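Local coordinates for protein O-succinylhomoserine sulfhydrylase (Mycobacterium tuberculosis, PDB 3NDN) that probably makes L-homocysteine for methionine biosynthesis from O-succinyl-L-homoserine and hydrogen sulfide, using covalently bound pyridoxal 5'-phosphate, at residues V25-V30 against T207-Q212; Q147-D152 against E160-V165. All coordinates share one frame; numbering follows the deposited sequence.

In the fold
Both contacts lie in the Cys/Met metabolism PLP-dependent enzyme region, with centres 33 Å apart and nearest atoms about 15 Å apart, so they do not touch. Contact 1 joins residues 25-30, at the start of helix 27-33, to 207-212, on the turn after strand 198-202. Contact 2 is nested in the 176 residues between those segments: strand 147-151 and the end of helix 156-162. The mixed seven-stranded sheet relates them, since 147-151 is its outermost strand on one side and 198-202 is an inner strand. Contact 1 ties the N-terminal part, which meets a second subunit, to the sheet region, which probably carries the cofactor lysine, Lys-227; contact 2 packs a helix against the sheet margin.

Contact 1. Residues V25-V30 against T207-Q212; sequences VSQATV and TPLLQQ
Gln-27 reaches from the first turn of helix 27-33 to the turn at 207-210, and its amide does all the touching from its side. The chain is fully stretched: CG lies roughly opposite the backbone N (chi1 -153°) and the next torsion is also trans, which carries the amide clear of its own helix. NE2 then meets the carbonyl of Pro-208, with NE2 and O 3.5 Å apart and an N-H...O angle of 154°, a weak bond. The same nitrogen also donates to the carbonyl of Ile-93, its stronger partner; two carbonyls claiming NE2 should fix which way round the amide sits. Consequently OE1 is turned toward Leu-209, 4.1 Å from its CG, an oxygen against aliphatic carbon. Gln-212 extends its chain from the opposite direction, yet its NE2 stops 3.4 Å from NE2 of Gln-27. These are two donors and make no bond; the amide planes are 51° apart, and the encounter is mere proximity.

The receiving turn is braced from within. Thr-207 OG1 accepts from Leu-209 N at 3.2 Å, forming an ST turn, while Thr-207 O accepts from Leu-210 N, also at 3.2 Å.

Helix 81-94 lies beside both segments: it supplies Ile-93 O, Val-30 rests on Ile-93, and Pro-208 packs on Glu-94. Leu-209 leans on Leu-277 and Val-281 of helix 277-296, and Thr-207 touches His-228, next to the probable cofactor lysine, Lys-227. At the other end, N-cap residue Ser-26 through its backbone N and Thr-29 through OG1 bond to OD2 of Asp-404 of the second subunit, so helix 27-33 sits between the subunit interface and the turn that follows strand 198-202.

Contact 2. Residues Q147-D152 against E160-V165; sequences QTVFVD and ERALSV
Val-151 (chi1 -62°) sets CG1 anti to its carbonyl carbon and beside its backbone N, whereas Val-149 (chi1 -178°) has CG1 anti to the backbone N. CG1 of Val-151 points almost straight at the methyl of Ala-162, on the last turn of helix 156-162, while CG1 of Val-149 only comes near it at an angle. The methyl of Ala-162 is the meeting point: its CB lies 3.8 Å from CG1 of Val-151 and a looser 4.4 Å from CG1 of Val-149. Two valines spaced by one residue along the strand thus both reach the one methyl from the strand side, and the backbones come as near as 7.3 Å between CA of Val-149 and CA of Ala-162.

Strand alternation sends Phe-150 to the other face of the sheet. There Thr-148 CG2 sits 3.9 Å above the plane of the Phe-150 ring, toward its rim, and the ring stacks with Phe-134 of helix 131-143.

Beyond Ala-162 the helix ends, Leu-163 being the first residue to leave helical geometry. Ser-164 folds back so that OG donates to Arg-161 O at 3.0 Å, approaching tilted 28° out of the carbonyl plane. Ala-162 O is taken by Arg-122 of the neighbouring strand 122-126, and Asp-152 N is bonded to the side chain of Gln-158.

Strand 147-151, helix 156-162 and strand 169-173 form a beta-alpha-beta crossover. Strand 169-173 runs parallel to 147-151 on the far side of 122-126, so the helix covers the sheet margin. Across the contact itself only aliphatic carbon meets aliphatic carbon, over a modest 82 Å² of buried surface: the join is apolar and non-directional, with the polar bonds lying beside it at Asp-152, Ala-162 O and Ser-164.

Contact 1. Residues V25-V30 against T207-Q212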
loop_
_atom_site.group_PDB
_atom_site.type_symbol
_atom_site.label_atom_id
_atom_site.label_comp_id
_atom_site.label_asym_id
_atom_site.label_seq_id
_atom_site.Cartn_x
_atom_site.Cartn_y
_atom_site.Cartn_z
ATOM N N VAL A 25 -18.839 -16.478 -21.957
ATOM C CA VAL A 25 -18.991 -15.234 -21.171
ATOM C C VAL A 25 -18.427 -14.003 -21.908
ATOM O O VAL A 25 -17.475 -14.122 -22.687
ATOM C CB VAL A 25 -18.377 -15.358 -19.726
ATOM C CG1 VAL A 25 -19.167 -16.347 -18.878
ATOM C CG2 VAL A 25 -16.909 -15.746 -19.777
ATOM N N SER A 26 -19.014 -12.831 -21.660
ATOM C CA SER A 26 -18.653 -11.596 -22.363
ATOM C C SER A 26 -17.398 -10.880 -21.817
ATOM O O SER A 26 -16.839 -11.280 -20.775
ATOM C CB SER A 26 -19.831 -10.632 -22.348
ATOM O OG SER A 26 -20.020 -10.123 -21.039
ATOM N N GLN A 27 -16.967 -9.836 -22.541
ATOM C CA GLN A 27 -15.819 -8.975 -22.172
ATOM C C GLN A 27 -15.996 -8.332 -20.779
ATOM O O GLN A 27 -15.037 -8.234 -20.019
ATOM C CB GLN A 27 -15.589 -7.892 -23.245
ATOM C CG GLN A 27 -14.131 -7.363 -23.372
ATOM C CD GLN A 27 -13.964 -6.248 -24.419
ATOM O OE1 GLN A 27 -14.807 -5.356 -24.536
ATOM N NE2 GLN A 27 -12.854 -6.285 -25.164
ATOM N N ALA A 28 -17.225 -7.943 -20.432
ATOM C CA ALA A 28 -17.509 -7.334 -19.117
ATOM C C ALA A 28 -17.280 -8.321 -17.975
ATOM O O ALA A 28 -16.669 -7.991 -16.960
ATOM C CB ALA A 28 -18.930 -6.793 -19.065
ATOM N N THR A 29 -17.793 -9.533 -18.145
ATOM C CA THR A 29 -17.642 -10.604 -17.160
ATOM C C THR A 29 -16.178 -11.021 -16.890
ATOM O O THR A 29 -15.789 -11.214 -15.719
ATOM C CB THR A 29 -18.516 -11.807 -17.565
ATOM O OG1 THR A 29 -19.880 -11.389 -17.619
ATOM C CG2 THR A 29 -18.393 -12.930 -16.585
ATOM N N VAL A 30 -15.356 -11.153 -17.942
ATOM C CA VAL A 30 -13.940 -11.513 -17.737
ATOM C C VAL A 30 -13.152 -10.407 -17.035
ATOM O O VAL A 30 -12.176 -10.692 -16.337
ATOM C CB VAL A 30 -13.163 -11.974 -19.050
ATOM C CG1 VAL A 30 -13.837 -13.194 -19.717
ATOM C CG2 VAL A 30 -12.994 -10.838 -20.029
ATOM N N THR A 207 -8.444 2.406 -26.296
ATOM C CA THR A 207 -8.674 1.310 -25.328
ATOM C C THR A 207 -9.188 0.035 -26.030
ATOM O O THR A 207 -9.739 0.115 -27.137
ATOM C CB THR A 207 -9.672 1.688 -24.172
ATOM O OG1 THR A 207 -11.024 1.440 -24.597
ATOM C CG2 THR A 207 -9.525 3.159 -23.739
ATOM N N PRO A 208 -9.027 -1.145 -25.385
ATOM C CA PRO A 208 -9.543 -2.410 -25.954
ATOM C C PRO A 208 -11.068 -2.474 -26.071
ATOM O O PRO A 208 -11.622 -3.397 -26.699
ATOM C CB PRO A 208 -9.035 -3.491 -24.979
ATOM C CG PRO A 208 -8.523 -2.776 -23.785
ATOM C CD PRO A 208 -8.176 -1.372 -24.200
ATOM N N LEU A 209 -11.751 -1.495 -25.498
ATOM C CA LEU A 209 -13.193 -1.506 -25.552
ATOM C C LEU A 209 -13.729 -0.907 -26.862
ATOM O O LEU A 209 -14.837 -1.252 -27.288
ATOM C CB LEU A 209 -13.779 -0.808 -24.329
ATOM C CG LEU A 209 -13.914 -1.638 -23.043
ATOM C CD1 LEU A 209 -12.630 -2.351 -22.625
ATOM C CD2 LEU A 209 -14.398 -0.749 -21.937
ATOM N N LEU A 210 -12.959 -0.018 -27.490
ATOM C CA LEU A 210 -13.462 0.700 -28.683
ATOM C C LEU A 210 -12.808 0.326 -30.024
ATOM O O LEU A 210 -13.345 0.663 -31.079
ATOM C CB LEU A 210 -13.428 2.215 -28.473
ATOM C CG LEU A 210 -14.114 2.801 -27.232
ATOM C CD1 LEU A 210 -13.992 4.308 -27.245
ATOM C CD2 LEU A 210 -15.594 2.365 -27.127
ATOM N N GLN A 211 -11.667 -0.357 -29.980
ATOM C CA GLN A 211 -10.902 -0.739 -31.188
ATOM C C GLN A 211 -10.105 -2.022 -30.905
ATOM O O GLN A 211 -9.328 -2.070 -29.940
ATOM C CB GLN A 211 -9.952 0.396 -31.599
ATOM C CG GLN A 211 -9.146 0.143 -32.879
ATOM C CD GLN A 211 -8.470 1.398 -33.394
ATOM O OE1 GLN A 211 -8.915 1.997 -34.371
ATOM N NE2 GLN A 211 -7.384 1.805 -32.741
ATOM N N GLN A 212 -10.295 -3.050 -31.735
ATOM C CA GLN A 212 -9.634 -4.356 -31.517
ATOM C C GLN A 212 -8.750 -4.828 -32.686
ATOM O O GLN A 212 -9.245 -5.209 -33.755
ATOM C CB GLN A 212 -10.670 -5.418 -31.115
ATOM C CG GLN A 212 -11.160 -5.218 -29.681
ATOM C CD GLN A 212 -12.008 -6.352 -29.167
ATOM O OE1 GLN A 212 -13.142 -6.542 -29.617
ATOM N NE2 GLN A 212 -11.472 -7.111 -28.194
#

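Contact 2. Residues Q147-D152 against E160-V165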
loop_
_atom_site.group_PDB
_atom_site.type_symbol
_atom_site.label_atom_id
_atom_site.label_comp_id
_atom_site.label_asym_id
_atom_site.label_seq_id
_atom_site.Cartn_x
_atom_site.Cartn_y
_atom_site.Cartn_z
ATOM N N GLN A 147 17.704 0.782 -38.921
ATOM C CA GLN A 147 17.277 1.654 -40.028
ATOM C C GLN A 147 15.790 2.006 -39.890
ATOM O O GLN A 147 14.931 1.117 -39.950
ATOM C CB GLN A 147 17.486 0.982 -41.403
ATOM C CG GLN A 147 18.834 0.287 -41.654
ATOM C CD GLN A 147 18.917 -0.330 -43.063
ATOM O OE1 GLN A 147 19.144 -1.536 -43.224
ATOM N NE2 GLN A 147 18.703 0.497 -44.081
ATOM N N THR A 148 15.488 3.296 -39.737
ATOM C CA THR A 148 14.113 3.779 -39.584
ATOM C C THR A 148 13.706 4.695 -40.744
ATOM O O THR A 148 14.425 5.642 -41.076
ATOM C CB THR A 148 13.931 4.526 -38.228
ATOM O OG1 THR A 148 14.287 3.648 -37.146
ATOM C CG2 THR A 148 12.501 5.019 -38.042
ATOM N N VAL A 149 12.559 4.379 -41.356
ATOM C CA VAL A 149 11.937 5.189 -42.395
ATOM C C VAL A 149 10.551 5.675 -41.952
ATOM O O VAL A 149 9.713 4.871 -41.529
ATOM C CB VAL A 149 11.803 4.385 -43.720
ATOM C CG1 VAL A 149 11.203 5.241 -44.821
ATOM C CG2 VAL A 149 13.165 3.826 -44.154
ATOM N N PHE A 150 10.300 6.982 -42.077
ATOM C CA PHE A 150 9.016 7.573 -41.669
ATOM C C PHE A 150 8.094 7.810 -42.871
ATOM O O PHE A 150 8.567 8.092 -43.967
ATOM C CB PHE A 150 9.231 8.888 -40.900
ATOM C CG PHE A 150 9.728 8.697 -39.481
ATOM C CD1 PHE A 150 8.859 8.260 -38.478
ATOM C CD2 PHE A 150 11.047 8.986 -39.141
ATOM C CE1 PHE A 150 9.300 8.083 -37.164
ATOM C CE2 PHE A 150 11.505 8.810 -37.813
ATOM C CZ PHE A 150 10.618 8.361 -36.824
ATOM N N VAL A 151 6.787 7.641 -42.653
ATOM C CA VAL A 151 5.751 7.947 -43.648
ATOM C C VAL A 151 4.636 8.771 -43.017
ATOM O O VAL A 151 4.488 8.787 -41.787
ATOM C CB VAL A 151 5.111 6.664 -44.263
ATOM C CG1 VAL A 151 6.147 5.828 -45.008
ATOM C CG2 VAL A 151 4.393 5.830 -43.189
ATOM N N ASP A 152 3.842 9.453 -43.845
ATOM C CA ASP A 152 2.610 10.076 -43.359
ATOM C C ASP A 152 1.540 8.991 -43.203
ATOM O O ASP A 152 1.126 8.366 -44.188
ATOM C CB ASP A 152 2.110 11.187 -44.291
ATOM C CG ASP A 152 3.080 12.355 -44.402
ATOM O OD1 ASP A 152 3.696 12.763 -43.387
ATOM O OD2 ASP A 152 3.212 12.885 -45.526
ATOM N N GLU A 160 2.915 1.976 -49.211
ATOM C CA GLU A 160 3.241 1.022 -50.271
ATOM C C GLU A 160 4.700 1.165 -50.725
ATOM O O GLU A 160 5.419 0.164 -50.822
ATOM C CB GLU A 160 2.257 1.133 -51.446
ATOM C CG GLU A 160 2.461 0.063 -52.518
ATOM C CD GLU A 160 1.188 -0.266 -53.288
ATOM O OE1 GLU A 160 0.222 0.532 -53.250
ATOM O OE2 GLU A 160 1.157 -1.335 -53.938
ATOM N N ARG A 161 5.141 2.401 -50.951
ATOM C CA ARG A 161 6.530 2.671 -51.374
ATOM C C ARG A 161 7.585 2.275 -50.332
ATOM O O ARG A 161 8.606 1.685 -50.681
ATOM C CB ARG A 161 6.711 4.131 -51.820
ATOM C CG ARG A 161 5.951 4.467 -53.115
ATOM C CD ARG A 161 6.347 5.826 -53.708
ATOM N NE ARG A 161 5.938 6.967 -52.873
ATOM C CZ ARG A 161 4.747 7.568 -52.926
ATOM N NH1 ARG A 161 3.807 7.148 -53.766
ATOM N NH2 ARG A 161 4.489 8.594 -52.127
ATOM N N ALA A 162 7.340 2.595 -49.063
ATOM C CA ALA A 162 8.268 2.225 -47.982
ATOM C C ALA A 162 8.346 0.719 -47.755
ATOM O O ALA A 162 9.396 0.211 -47.355
ATOM C CB ALA A 162 7.898 2.935 -46.682
ATOM N N LEU A 163 7.242 0.014 -48.006
ATOM C CA LEU A 163 7.171 -1.439 -47.795
ATOM C C LEU A 163 7.388 -2.281 -49.079
ATOM O O LEU A 163 6.889 -3.407 -49.191
ATOM C CB LEU A 163 5.845 -1.822 -47.096
ATOM C CG LEU A 163 5.633 -1.370 -45.631
ATOM C CD1 LEU A 163 4.184 -1.582 -45.184
ATOM C CD2 LEU A 163 6.609 -2.045 -44.649
ATOM N N SER A 164 8.141 -1.746 -50.034
ATOM C CA SER A 164 8.412 -2.482 -51.274
ATOM C C SER A 164 9.728 -3.283 -51.212
ATOM O O SER A 164 10.123 -3.918 -52.192
ATOM C CB SER A 164 8.382 -1.546 -52.481
ATOM O OG SER A 164 9.455 -0.630 -52.418
ATOM N N VAL A 165 10.394 -3.246 -50.059
ATOM C CA VAL A 165 11.575 -4.083 -49.782
ATOM C C VAL A 165 11.387 -4.802 -48.430
ATOM O O VAL A 165 10.591 -4.336 -47.615
ATOM C CB VAL A 165 12.903 -3.258 -49.777
ATOM C CG1 VAL A 165 13.183 -2.635 -51.154
ATOM C CG2 VAL A 165 12.900 -2.192 -48.677
#